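Local coordinates for KLLA0C04147p (Kluyveromyces lactis, PDB 5H2A), which probably binds and transfers sterols as the full-length OSBP-family protein Osh1, of which this chain is the ankyrin-repeat (ANK) domain, at residues G218-F222 / A261-S266; F28-C32 / D69-W74; V111-M115 / M144-R149; H200-R206 / D233-K237. One frame throughout, in Å; residues are numbered along the deposited sequence.

Contact 1: residues G218-F222 / A261-S266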
loop_
_atom_site.group_PDB
_atom_site.type_symbol
_atom_site.label_atom_id
_atom_site.label_comp_id
_atom_site.label_asym_id
_atom_site.label_seq_id
_atom_site.Cartn_x
_atom_site.Cartn_y
_atom_site.Cartn_z
ATOM N N GLY A 218 2.360 -12.444 -9.297
ATOM C CA GLY A 218 2.676 -13.330 -8.202
ATOM C C GLY A 218 2.034 -14.692 -8.241
ATOM O O GLY A 218 2.251 -15.477 -7.311
ATOM N N GLY A 219 1.248 -15.005 -9.274
ATOM C CA GLY A 219 0.687 -16.338 -9.389
ATOM C C GLY A 219 1.766 -17.399 -9.386
ATOM O O GLY A 219 2.748 -17.281 -10.121
ATOM N N ASP A 220 1.604 -18.430 -8.560
ATOM C CA ASP A 220 2.662 -19.406 -8.340
ATOM C C ASP A 220 2.352 -20.679 -9.106
ATOM O O ASP A 220 1.426 -21.412 -8.726
ATOM C CB ASP A 220 2.811 -19.702 -6.844
ATOM C CG ASP A 220 3.958 -20.668 -6.531
ATOM O OD1 ASP A 220 4.458 -21.360 -7.441
ATOM O OD2 ASP A 220 4.361 -20.741 -5.349
ATOM N N PRO A 221 3.104 -21.009 -10.160
ATOM C CA PRO A 221 2.786 -22.216 -10.944
ATOM C C PRO A 221 3.069 -23.519 -10.221
ATOM O O PRO A 221 2.678 -24.584 -10.725
ATOM C CB PRO A 221 3.677 -22.066 -12.185
ATOM C CG PRO A 221 4.803 -21.219 -11.733
ATOM C CD PRO A 221 4.240 -20.259 -10.719
ATOM N N PHE A 222 3.724 -23.478 -9.061
ATOM C CA PHE A 222 4.015 -24.681 -8.295
ATOM C C PHE A 222 2.935 -25.016 -7.278
ATOM O O PHE A 222 2.974 -26.105 -6.695
ATOM C CB PHE A 222 5.363 -24.535 -7.574
ATOM C CG PHE A 222 6.546 -24.473 -8.503
ATOM C CD1 PHE A 222 6.574 -25.238 -9.661
ATOM C CD2 PHE A 222 7.629 -23.653 -8.221
ATOM C CE1 PHE A 222 7.664 -25.194 -10.523
ATOM C CE2 PHE A 222 8.723 -23.593 -9.081
ATOM C CZ PHE A 222 8.740 -24.374 -10.237
ATOM N N ALA A 261 6.977 -19.142 -16.187
ATOM C CA ALA A 261 6.681 -18.749 -14.810
ATOM C C ALA A 261 7.329 -19.706 -13.811
ATOM O O ALA A 261 7.793 -19.286 -12.741
ATOM C CB ALA A 261 5.166 -18.681 -14.600
ATOM N N ALA A 262 7.387 -20.992 -14.157
ATOM C CA ALA A 262 7.995 -21.978 -13.271
ATOM C C ALA A 262 9.491 -21.736 -13.128
ATOM O O ALA A 262 10.045 -21.878 -12.028
ATOM C CB ALA A 262 7.724 -23.389 -13.786
ATOM N N ARG A 263 10.156 -21.350 -14.222
ATOM C CA ARG A 263 11.578 -21.013 -14.139
ATOM C C ARG A 263 11.800 -19.813 -13.228
ATOM O O ARG A 263 12.693 -19.818 -12.374
ATOM C CB ARG A 263 12.143 -20.749 -15.544
ATOM C CG ARG A 263 12.272 -22.025 -16.400
ATOM C CD ARG A 263 13.033 -21.789 -17.715
ATOM N NE ARG A 263 12.358 -20.859 -18.619
ATOM C CZ ARG A 263 11.494 -21.230 -19.570
ATOM N NH1 ARG A 263 10.925 -20.323 -20.350
ATOM N NH2 ARG A 263 11.191 -22.510 -19.733
ATOM N N GLU A 264 10.982 -18.775 -13.383
ATOM C CA GLU A 264 11.139 -17.591 -12.544
ATOM C C GLU A 264 10.805 -17.903 -11.088
ATOM O O GLU A 264 11.490 -17.434 -10.166
ATOM C CB GLU A 264 10.271 -16.463 -13.105
ATOM C CG GLU A 264 10.684 -16.109 -14.534
ATOM C CD GLU A 264 9.754 -15.117 -15.212
ATOM O OE1 GLU A 264 8.587 -14.988 -14.781
ATOM O OE2 GLU A 264 10.193 -14.473 -16.189
ATOM N N GLN A 265 9.784 -18.733 -10.866
ATOM C CA GLN A 265 9.415 -19.142 -9.511
ATOM C C GLN A 265 10.544 -19.913 -8.833
ATOM O O GLN A 265 10.753 -19.789 -7.617
ATOM C CB GLN A 265 8.149 -19.999 -9.555
ATOM C CG GLN A 265 7.488 -20.186 -8.199
ATOM C CD GLN A 265 6.982 -18.878 -7.637
ATOM O OE1 GLN A 265 6.312 -18.107 -8.331
ATOM N NE2 GLN A 265 7.319 -18.602 -6.375
ATOM N N SER A 266 11.267 -20.732 -9.601
ATOM C CA SER A 266 12.372 -21.499 -9.031
ATOM C C SER A 266 13.433 -20.579 -8.432
ATOM O O SER A 266 14.027 -20.895 -7.393
ATOM C CB SER A 266 12.988 -22.400 -10.101
ATOM O OG SER A 266 12.134 -23.487 -10.396
HETATM O O HOH W 1 4.870 -16.343 -6.704
#
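P221 and F222 make the apolar half of this contact, both leaning on one side of helix 249-268. The CG of P221 lies on the helix backbone, 3.6 Å from A262 N, and its ring also meets the methyl of A261. F222 brings its CE1 to 3.7 Å from A262 CB, while Q265 CG packs beside F222 CD2 at 3.5 Å; the hydroxyl of S266 sits at the edge of the same ring, near its plane.

Two flat polar groups form a second layer. The carboxylate of D220 and the amide of Q265 are stacked, their planes 20° apart, with D220 OD1 3.3 Å from Q265 CG. The bend of Q265 at chi2 (64°) folds its amide back over that carboxylate.

No hydrogen bond crosses directly. A water does the bridging, donating to G218 O and to Q265 OE1, the latter at 2.8 Å, while Q265 NE2 turns to D269. Within the loop, D220 OD1 accepts from F222 N at 2.8 Å, met from above the carboxylate plane. This Asx turn fixes the bend that presents proline and phenylalanine to the helix.

N188 also holds the loop, bonding D220 N and G218 O. The contact thus lays the loop that follows helix 208-215 against the C-terminal part of helix 249-268.

Contact 2: residues F28-C32 / D69-W74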
loop_
_atom_site.group_PDB
_atom_site.type_symbol
_atom_site.label_atom_id
_atom_site.label_comp_id
_atom_site.label_asym_id
_atom_site.label_seq_id
_atom_site.Cartn_x
_atom_site.Cartn_y
_atom_site.Cartn_z
ATOM N N PHE A 28 -6.170 25.093 12.340
ATOM C CA PHE A 28 -5.698 24.761 10.997
ATOM C C PHE A 28 -5.406 26.014 10.179
ATOM O O PHE A 28 -4.382 26.081 9.499
ATOM C CB PHE A 28 -6.716 23.871 10.278
ATOM C CG PHE A 28 -6.318 23.520 8.860
ATOM C CD1 PHE A 28 -5.307 22.587 8.613
ATOM C CD2 PHE A 28 -6.947 24.130 7.777
ATOM C CE1 PHE A 28 -4.938 22.270 7.288
ATOM C CE2 PHE A 28 -6.588 23.809 6.465
ATOM C CZ PHE A 28 -5.584 22.881 6.229
ATOM N N GLN A 29 -6.280 27.029 10.237
ATOM C CA GLN A 29 -6.008 28.233 9.456
ATOM C C GLN A 29 -4.745 28.940 9.943
ATOM O O GLN A 29 -3.999 29.504 9.132
ATOM C CB GLN A 29 -7.220 29.175 9.482
ATOM C CG GLN A 29 -7.491 29.811 10.855
ATOM C CD GLN A 29 -8.889 30.416 10.930
ATOM O OE1 GLN A 29 -9.885 29.710 11.143
ATOM N NE2 GLN A 29 -8.966 31.720 10.742
ATOM N N GLN A 30 -4.457 28.877 11.246
ATOM C CA GLN A 30 -3.201 29.429 11.749
ATOM C C GLN A 30 -2.002 28.614 11.275
ATOM O O GLN A 30 -0.938 29.174 10.981
ATOM C CB GLN A 30 -3.249 29.492 13.278
ATOM C CG GLN A 30 -4.175 30.607 13.757
ATOM C CD GLN A 30 -4.543 30.518 15.220
ATOM O OE1 GLN A 30 -4.717 29.430 15.773
ATOM N NE2 GLN A 30 -4.704 31.684 15.854
ATOM N N LEU A 31 -2.144 27.287 11.230
ATOM C CA LEU A 31 -1.079 26.437 10.700
ATOM C C LEU A 31 -0.811 26.762 9.231
ATOM O O LEU A 31 0.349 26.897 8.809
ATOM C CB LEU A 31 -1.467 24.963 10.872
ATOM C CG LEU A 31 -0.520 23.941 10.232
ATOM C CD1 LEU A 31 0.891 24.040 10.865
ATOM C CD2 LEU A 31 -1.089 22.536 10.357
ATOM N N CYS A 32 -1.876 26.900 8.430
ATOM C CA CYS A 32 -1.688 27.290 7.026
ATOM C C CYS A 32 -0.906 28.595 6.914
ATOM O O CYS A 32 0.024 28.716 6.106
ATOM C CB CYS A 32 -3.045 27.430 6.318
ATOM S SG CYS A 32 -3.912 25.883 6.033
ATOM N N ASP A 69 -8.300 17.950 10.451
ATOM C CA ASP A 69 -8.233 18.975 9.417
ATOM C C ASP A 69 -7.032 18.762 8.499
ATOM O O ASP A 69 -7.131 18.952 7.276
ATOM C CB ASP A 69 -8.156 20.365 10.068
ATOM C CG ASP A 69 -9.497 20.837 10.634
ATOM O OD1 ASP A 69 -10.546 20.350 10.173
ATOM O OD2 ASP A 69 -9.496 21.708 11.543
ATOM N N ILE A 70 -5.868 18.450 9.079
ATOM C CA ILE A 70 -4.681 18.182 8.268
ATOM C C ILE A 70 -4.931 16.995 7.345
ATOM O O ILE A 70 -4.602 17.029 6.151
ATOM C CB ILE A 70 -3.456 17.930 9.172
ATOM C CG1 ILE A 70 -3.014 19.226 9.873
ATOM C CG2 ILE A 70 -2.300 17.334 8.362
ATOM C CD1 ILE A 70 -2.078 18.943 11.072
ATOM N N VAL A 71 -5.505 15.920 7.891
ATOM C CA VAL A 71 -5.750 14.717 7.092
ATOM C C VAL A 71 -6.745 15.019 5.981
ATOM O O VAL A 71 -6.530 14.662 4.815
ATOM C CB VAL A 71 -6.242 13.565 7.989
ATOM C CG1 VAL A 71 -6.820 12.424 7.127
ATOM C CG2 VAL A 71 -5.105 13.068 8.912
ATOM N N GLN A 72 -7.843 15.705 6.322
ATOM C CA GLN A 72 -8.881 15.956 5.326
ATOM C C GLN A 72 -8.388 16.890 4.227
ATOM O O GLN A 72 -8.709 16.694 3.046
ATOM C CB GLN A 72 -10.127 16.526 6.003
ATOM C CG GLN A 72 -11.278 16.766 5.036
ATOM C CD GLN A 72 -11.594 15.539 4.186
ATOM O OE1 GLN A 72 -11.931 14.472 4.713
ATOM N NE2 GLN A 72 -11.483 15.685 2.865
ATOM N N ASN A 73 -7.600 17.901 4.582
ATOM C CA ASN A 73 -7.257 18.948 3.620
ATOM C C ASN A 73 -5.946 18.729 2.874
ATOM O O ASN A 73 -5.793 19.259 1.762
ATOM C CB ASN A 73 -7.217 20.299 4.323
ATOM C CG ASN A 73 -8.590 20.729 4.785
ATOM O OD1 ASN A 73 -9.526 20.773 3.990
ATOM N ND2 ASN A 73 -8.737 20.972 6.078
ATOM N N TRP A 74 -4.994 17.993 3.440
ATOM C CA TRP A 74 -3.687 17.850 2.814
ATOM C C TRP A 74 -3.292 16.427 2.417
ATOM O O TRP A 74 -2.206 16.258 1.866
ATOM C CB TRP A 74 -2.584 18.390 3.730
ATOM C CG TRP A 74 -2.613 19.883 3.989
ATOM C CD1 TRP A 74 -3.399 20.820 3.401
ATOM C CD2 TRP A 74 -1.797 20.574 4.947
ATOM N NE1 TRP A 74 -3.118 22.084 3.934
ATOM C CE2 TRP A 74 -2.139 21.943 4.890
ATOM C CE3 TRP A 74 -0.805 20.159 5.849
ATOM C CZ2 TRP A 74 -1.518 22.904 5.695
ATOM C CZ3 TRP A 74 -0.186 21.123 6.665
ATOM C CH2 TRP A 74 -0.546 22.475 6.579
HETATM O O HOH W 2 -8.286 23.256 13.287
#
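F28 pushes its ring among D69, I70, N73 and W74, a knob in a hole of helix 64-74. On one face lies the N73 amide, with ND2 3.6 Å from F28 CE2; the opposite face carries the sulfur of C32, one turn further along F28's own helix. At the ring's edge stands W74 NE1, 3.5 Å from F28 CZ. In return F28 CE1 lies over a face of the indole, 3.7 Å from W74 CE2. The two ring planes are 55° apart, so the pair is oblique. With its CG anti to the backbone N (chi1 178°), F28 throws the ring out across the gap between the helices.

L31 fills the space next to it. Its CD2 reaches I70 CD1 at 3.8 Å and also lies against the far rim of the indole at CH2, while C32 SG comes within 3.8 Å of W74 CZ2, a sulfur-aromatic contact.

Beside this packing a water accepts a hydrogen bond from F28 N and donates one to D69 OD2 at 2.6 Å, tying the first turn of helix 28-38 to the partner helix. Cutting F28 back to alanine would probably open a gap between N73 and W74, leaving that face of the indole without its aromatic neighbour.

The short helix segments cross at -59° with their axes 11.3 Å apart. On the flanks, L31 also packs on helix 12-25, while I70 and W74 reach helix 54-61, so the contact joins helices 28-38 and 64-74, which are not consecutive in the chain, within the helical ankyrin domain.

Contact 3: residues V111-M115 / M144-R149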
loop_
_atom_site.group_PDB
_atom_site.type_symbol
_atom_site.label_atom_id
_atom_site.label_comp_id
_atom_site.label_asym_id
_atom_site.label_seq_id
_atom_site.Cartn_x
_atom_site.Cartn_y
_atom_site.Cartn_z
ATOM N N VAL A 111 -6.052 6.869 15.624
ATOM C CA VAL A 111 -5.900 5.588 14.932
ATOM C C VAL A 111 -7.093 5.337 14.017
ATOM O O VAL A 111 -6.940 4.926 12.864
ATOM C CB VAL A 111 -5.722 4.451 15.953
ATOM C CG1 VAL A 111 -5.860 3.107 15.262
ATOM C CG2 VAL A 111 -4.336 4.563 16.644
ATOM N N THR A 112 -8.298 5.608 14.512
ATOM C CA THR A 112 -9.500 5.417 13.705
ATOM C C THR A 112 -9.499 6.303 12.462
ATOM O O THR A 112 -9.816 5.836 11.362
ATOM C CB THR A 112 -10.735 5.689 14.564
ATOM O OG1 THR A 112 -10.811 4.692 15.589
ATOM C CG2 THR A 112 -12.002 5.639 13.726
ATOM N N VAL A 113 -9.167 7.587 12.618
ATOM C CA VAL A 113 -9.099 8.492 11.463
ATOM C C VAL A 113 -8.117 7.965 10.422
ATOM O O VAL A 113 -8.392 7.958 9.215
ATOM C CB VAL A 113 -8.711 9.908 11.926
ATOM C CG1 VAL A 113 -8.382 10.810 10.719
ATOM C CG2 VAL A 113 -9.839 10.528 12.760
ATOM N N LEU A 114 -6.934 7.547 10.868
ATOM C CA LEU A 114 -5.922 7.090 9.924
ATOM C C LEU A 114 -6.306 5.752 9.278
ATOM O O LEU A 114 -6.131 5.575 8.067
ATOM C CB LEU A 114 -4.579 6.987 10.652
ATOM C CG LEU A 114 -3.947 8.326 11.081
ATOM C CD1 LEU A 114 -2.679 8.060 11.906
ATOM C CD2 LEU A 114 -3.583 9.141 9.866
ATOM N N MET A 115 -6.818 4.793 10.069
ATOM C CA MET A 115 -7.236 3.505 9.490
ATOM C C MET A 115 -8.357 3.685 8.475
ATOM O O MET A 115 -8.500 2.866 7.558
ATOM C CB MET A 115 -7.726 2.526 10.565
ATOM C CG MET A 115 -6.660 2.003 11.569
ATOM S SD MET A 115 -5.435 0.943 10.795
ATOM C CE MET A 115 -6.349 -0.581 10.468
ATOM N N MET A 144 -9.087 -3.052 18.011
ATOM C CA MET A 144 -9.738 -2.208 17.017
ATOM C C MET A 144 -8.983 -2.220 15.690
ATOM O O MET A 144 -9.592 -2.351 14.623
ATOM C CB MET A 144 -9.863 -0.780 17.565
ATOM C CG MET A 144 -10.257 0.255 16.533
ATOM S SD MET A 144 -10.665 1.839 17.318
ATOM C CE MET A 144 -9.031 2.497 17.732
ATOM N N MET A 145 -7.654 -2.107 15.737
ATOM C CA MET A 145 -6.851 -2.171 14.519
ATOM C C MET A 145 -6.934 -3.538 13.865
ATOM O O MET A 145 -6.976 -3.643 12.628
ATOM C CB MET A 145 -5.387 -1.837 14.838
ATOM C CG MET A 145 -5.203 -0.390 15.332
ATOM S SD MET A 145 -3.475 0.045 15.696
ATOM C CE MET A 145 -2.786 0.143 14.052
ATOM N N GLN A 146 -6.919 -4.593 14.681
ATOM C CA GLN A 146 -7.012 -5.947 14.158
ATOM C C GLN A 146 -8.329 -6.160 13.424
ATOM O O GLN A 146 -8.349 -6.731 12.333
ATOM C CB GLN A 146 -6.878 -6.938 15.316
ATOM C CG GLN A 146 -7.083 -8.388 14.960
ATOM C CD GLN A 146 -6.893 -9.275 16.185
ATOM O OE1 GLN A 146 -5.779 -9.445 16.667
ATOM N NE2 GLN A 146 -7.990 -9.805 16.716
ATOM N N VAL A 147 -9.441 -5.726 14.018
ATOM C CA VAL A 147 -10.732 -5.931 13.364
ATOM C C VAL A 147 -10.880 -5.029 12.146
ATOM O O VAL A 147 -11.417 -5.445 11.106
ATOM C CB VAL A 147 -11.879 -5.732 14.368
ATOM C CG1 VAL A 147 -13.218 -5.919 13.644
ATOM C CG2 VAL A 147 -11.760 -6.747 15.516
ATOM N N ALA A 148 -10.414 -3.783 12.237
ATOM C CA ALA A 148 -10.467 -2.909 11.067
ATOM C C ALA A 148 -9.672 -3.497 9.909
ATOM O O ALA A 148 -10.107 -3.438 8.750
ATOM C CB ALA A 148 -9.948 -1.513 11.416
ATOM N N ARG A 149 -8.508 -4.079 10.192
ATOM C CA ARG A 149 -7.771 -4.726 9.112
ATOM C C ARG A 149 -8.551 -5.905 8.535
ATOM O O ARG A 149 -8.649 -6.051 7.313
ATOM C CB ARG A 149 -6.391 -5.209 9.573
ATOM C CG ARG A 149 -5.696 -5.817 8.323
ATOM C CD ARG A 149 -4.376 -6.402 8.582
ATOM N NE ARG A 149 -3.354 -5.388 8.748
ATOM C CZ ARG A 149 -2.086 -5.698 8.946
ATOM N NH1 ARG A 149 -1.729 -6.974 8.986
ATOM N NH2 ARG A 149 -1.186 -4.748 9.120
#
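M144 reaches across to T112, its SD 3.3 Å from T112 OG1, the two side chains crossing at about a right angle. The hydroxyl is hydrogen-bonded to the backbone O of G108, back along its own helix; its approach to the sulfur is one of proximity. M144 is extended from CB outward, CG anti to the backbone N (chi1 168°), and bends only at its last torsion, which brings the CE methyl to 4.1 Å from V111 CG1.

M145 follows on the more buried side. Its CG packs against the same valine methyl, with V111 CG1 3.6 Å away, and its SD lies close to that methyl as well. The CE of M145 then comes to 4.3 Å from the sulfur of M115, so the two thioether chains meet near their ends.

One turn later A148 leaves room for M115. The methionine, bent at both chi2 and chi3, curls its CE down onto A148 CB at 3.8 Å and, at the same distance, near the carbonyl oxygen of M145. R149 contributes chiefly its backbone here, for its guanidinium turns aside to a salt bridge with D122 and a hydrogen bond with Q131.

The contact is thus held by methyl groups and sulfur, flexible chains filling the groove between two nearly parallel helices. The axes of the short segments approach to 11.0 Å, 17° from parallel. Segment 111-115 lies in the predicted ankyrin repeat; helix 98-104 touches V111, M115 and M145 and so borders both segments. M115 also touches R180 of helix 179-184.

Contact 4: residues H200-R206 / D233-K237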
loop_
_atom_site.group_PDB
_atom_site.type_symbol
_atom_site.label_atom_id
_atom_site.label_comp_id
_atom_site.label_asym_id
_atom_site.label_seq_id
_atom_site.Cartn_x
_atom_site.Cartn_y
_atom_site.Cartn_z
ATOM N N HIS A 200 -5.270 -21.944 -11.453
ATOM C CA HIS A 200 -5.929 -23.150 -11.964
ATOM C C HIS A 200 -7.220 -22.805 -12.685
ATOM O O HIS A 200 -7.522 -23.353 -13.757
ATOM C CB HIS A 200 -6.257 -24.117 -10.830
ATOM C CG HIS A 200 -5.053 -24.708 -10.185
ATOM N ND1 HIS A 200 -4.518 -24.193 -9.027
ATOM C CD2 HIS A 200 -4.279 -25.763 -10.529
ATOM C CE1 HIS A 200 -3.460 -24.906 -8.685
ATOM N NE2 HIS A 200 -3.298 -25.867 -9.575
ATOM N N GLU A 201 -8.021 -21.940 -12.063
ATOM C CA GLU A 201 -9.331 -21.576 -12.587
ATOM C C GLU A 201 -9.222 -21.004 -13.995
ATOM O O GLU A 201 -9.949 -21.419 -14.910
ATOM C CB GLU A 201 -9.986 -20.570 -11.629
ATOM C CG GLU A 201 -11.237 -19.923 -12.184
ATOM C CD GLU A 201 -11.772 -18.791 -11.306
ATOM O OE1 GLU A 201 -11.261 -18.598 -10.183
ATOM O OE2 GLU A 201 -12.701 -18.088 -11.761
ATOM N N PHE A 202 -8.312 -20.049 -14.199
ATOM C CA PHE A 202 -8.240 -19.413 -15.502
ATOM C C PHE A 202 -7.397 -20.185 -16.501
ATOM O O PHE A 202 -7.570 -19.984 -17.708
ATOM C CB PHE A 202 -7.758 -17.967 -15.351
ATOM C CG PHE A 202 -8.811 -17.084 -14.734
ATOM C CD1 PHE A 202 -9.840 -16.569 -15.519
ATOM C CD2 PHE A 202 -8.831 -16.859 -13.370
ATOM C CE1 PHE A 202 -10.850 -15.793 -14.951
ATOM C CE2 PHE A 202 -9.842 -16.090 -12.776
ATOM C CZ PHE A 202 -10.854 -15.547 -13.578
ATOM N N VAL A 203 -6.522 -21.083 -16.048
ATOM C CA VAL A 203 -5.936 -22.030 -16.995
ATOM C C VAL A 203 -7.024 -22.927 -17.576
ATOM O O VAL A 203 -7.091 -23.138 -18.791
ATOM C CB VAL A 203 -4.817 -22.864 -16.344
ATOM C CG1 VAL A 203 -4.491 -24.080 -17.253
ATOM C CG2 VAL A 203 -3.590 -22.012 -16.103
ATOM N N LYS A 204 -7.900 -23.457 -16.719
ATOM C CA LYS A 204 -8.974 -24.313 -17.219
ATOM C C LYS A 204 -9.933 -23.542 -18.113
ATOM O O LYS A 204 -10.462 -24.105 -19.080
ATOM C CB LYS A 204 -9.723 -24.959 -16.048
ATOM C CG LYS A 204 -8.926 -26.081 -15.382
ATOM C CD LYS A 204 -9.748 -26.840 -14.339
ATOM C CE LYS A 204 -10.060 -26.011 -13.115
ATOM N NZ LYS A 204 -10.725 -26.849 -12.069
ATOM N N LYS A 205 -10.146 -22.253 -17.827
ATOM C CA LYS A 205 -10.954 -21.396 -18.684
ATOM C C LYS A 205 -10.253 -21.020 -19.987
ATOM O O LYS A 205 -10.890 -20.390 -20.839
ATOM C CB LYS A 205 -11.347 -20.126 -17.925
ATOM C CG LYS A 205 -12.450 -20.357 -16.881
ATOM C CD LYS A 205 -12.621 -19.111 -16.006
ATOM C CE LYS A 205 -13.814 -19.255 -15.052
ATOM N NZ LYS A 205 -13.980 -17.980 -14.282
ATOM N N ARG A 206 -8.974 -21.386 -20.157
ATOM C CA ARG A 206 -8.190 -20.995 -21.335
ATOM C C ARG A 206 -8.178 -19.482 -21.520
ATOM O O ARG A 206 -8.156 -18.980 -22.644
ATOM C CB ARG A 206 -8.705 -21.676 -22.607
ATOM C CG ARG A 206 -8.010 -22.974 -22.915
ATOM C CD ARG A 206 -8.374 -24.029 -21.917
ATOM N NE ARG A 206 -7.710 -25.308 -22.184
ATOM C CZ ARG A 206 -7.976 -26.420 -21.505
ATOM N NH1 ARG A 206 -8.892 -26.393 -20.542
ATOM N NH2 ARG A 206 -7.343 -27.551 -21.786
ATOM N N ASP A 233 -0.360 -29.324 -15.335
ATOM C CA ASP A 233 -0.930 -30.667 -15.472
ATOM C C ASP A 233 -2.346 -30.649 -16.028
ATOM O O ASP A 233 -2.858 -31.703 -16.420
ATOM C CB ASP A 233 -0.975 -31.405 -14.123
ATOM C CG ASP A 233 0.402 -31.638 -13.519
ATOM O OD1 ASP A 233 1.372 -31.799 -14.294
ATOM O OD2 ASP A 233 0.503 -31.671 -12.262
ATOM N N LEU A 234 -3.019 -29.497 -16.020
ATOM C CA LEU A 234 -4.402 -29.439 -16.488
ATOM C C LEU A 234 -4.507 -29.396 -18.004
ATOM O O LEU A 234 -5.601 -29.600 -18.534
ATOM C CB LEU A 234 -5.108 -28.213 -15.889
ATOM C CG LEU A 234 -4.979 -28.083 -14.370
ATOM C CD1 LEU A 234 -5.562 -26.761 -13.877
ATOM C CD2 LEU A 234 -5.650 -29.258 -13.685
ATOM N N LEU A 235 -3.405 -29.127 -18.706
ATOM C CA LEU A 235 -3.396 -29.073 -20.161
ATOM C C LEU A 235 -2.926 -30.409 -20.726
ATOM O O LEU A 235 -1.825 -30.873 -20.397
ATOM C CB LEU A 235 -2.479 -27.948 -20.644
ATOM C CG LEU A 235 -2.780 -26.580 -20.042
ATOM C CD1 LEU A 235 -1.702 -25.578 -20.425
ATOM C CD2 LEU A 235 -4.149 -26.123 -20.525
ATOM N N LYS A 236 -3.743 -31.005 -21.592
ATOM C CA LYS A 236 -3.415 -32.300 -22.185
ATOM C C LYS A 236 -2.195 -32.210 -23.094
ATOM O O LYS A 236 -2.014 -31.236 -23.831
ATOM C CB LYS A 236 -4.602 -32.838 -22.986
ATOM C CG LYS A 236 -5.313 -34.013 -22.347
ATOM C CD LYS A 236 -5.847 -33.657 -20.978
ATOM C CE LYS A 236 -6.626 -34.818 -20.381
ATOM N NZ LYS A 236 -8.066 -34.764 -20.815
ATOM N N LYS A 237 -1.367 -33.252 -23.054
ATOM C CA LYS A 237 -0.162 -33.308 -23.867
ATOM C C LYS A 237 -0.503 -33.506 -25.342
ATOM O O LYS A 237 -1.456 -34.209 -25.689
ATOM C CB LYS A 237 0.751 -34.436 -23.379
ATOM C CG LYS A 237 2.085 -34.505 -24.099
ATOM C CD LYS A 237 2.690 -35.898 -24.045
ATOM C CE LYS A 237 3.537 -36.162 -25.277
ATOM N NZ LYS A 237 2.686 -36.432 -26.469
#
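L234 starts its side chain beside V203, with CB 4.4 Å from V203 CG1. Its CG stands anti to the carbonyl carbon (chi1 -51°), and CD1, at the tip, runs into the helix surface: it lies in the plane of the H200 imidazole, at the ring's edge, 3.7 Å from H200 CD2. The same methyl meets the K204 chain at CG, also 3.7 Å away. One methyl is therefore wedged between an aromatic edge and the aliphatic start of a lysine.

L235 reaches the same V203 methyl. Its CD2 lies 3.9 Å from V203 CG1 and also over one face of the R206 guanidinium, 3.7 Å from R206 NH2. The guanidinium's orientation is fixed by NH1 donating to K204 O at 3.1 Å, that oxygen lying near the guanidinium plane, and by the salt bridge from NE to D251 of helix 249-268.

R206 follows the helix with positive phi (55°) in a Schellman motif, its N bonded to V203 O. A serine in its place is likely to leave D251 without its charged mate and L235 CD2 without the flat group it rests on.

The end of helix 198-204 thus meets the loop between helices 208-215 and 249-268, and L235 and R206 both touch helix 249-268 too. H200 bonds T197 and K229. Chemically, the leucines meet carbon and the flat face of a guanidinium, with no hydrogen bond across, while the charges of K204 and R206 are met outside by D196 and D251.

The four contacts are spread along much of the elongated ANK domain, and no ligand is part of any of them. Contacts 2 and 3 are neighbours, their centres 22 Å apart, and they touch through V71 CG1 and V113 CG1 at 4.2 Å. Contacts 1 and 4 form a second group at the far end, with centres 15 Å apart; their segments alternate along the chain, and helix 249-268 serves both, giving contact 1 its second segment and contact 4 the partner D251. Helix 139-165 spans the gap: it carries segment 144-149 of contact 3 near its start, and its R161 pairs with E201 of segment 200-206. Contacts 2 and 4 are farthest apart, with centres 54 Å apart.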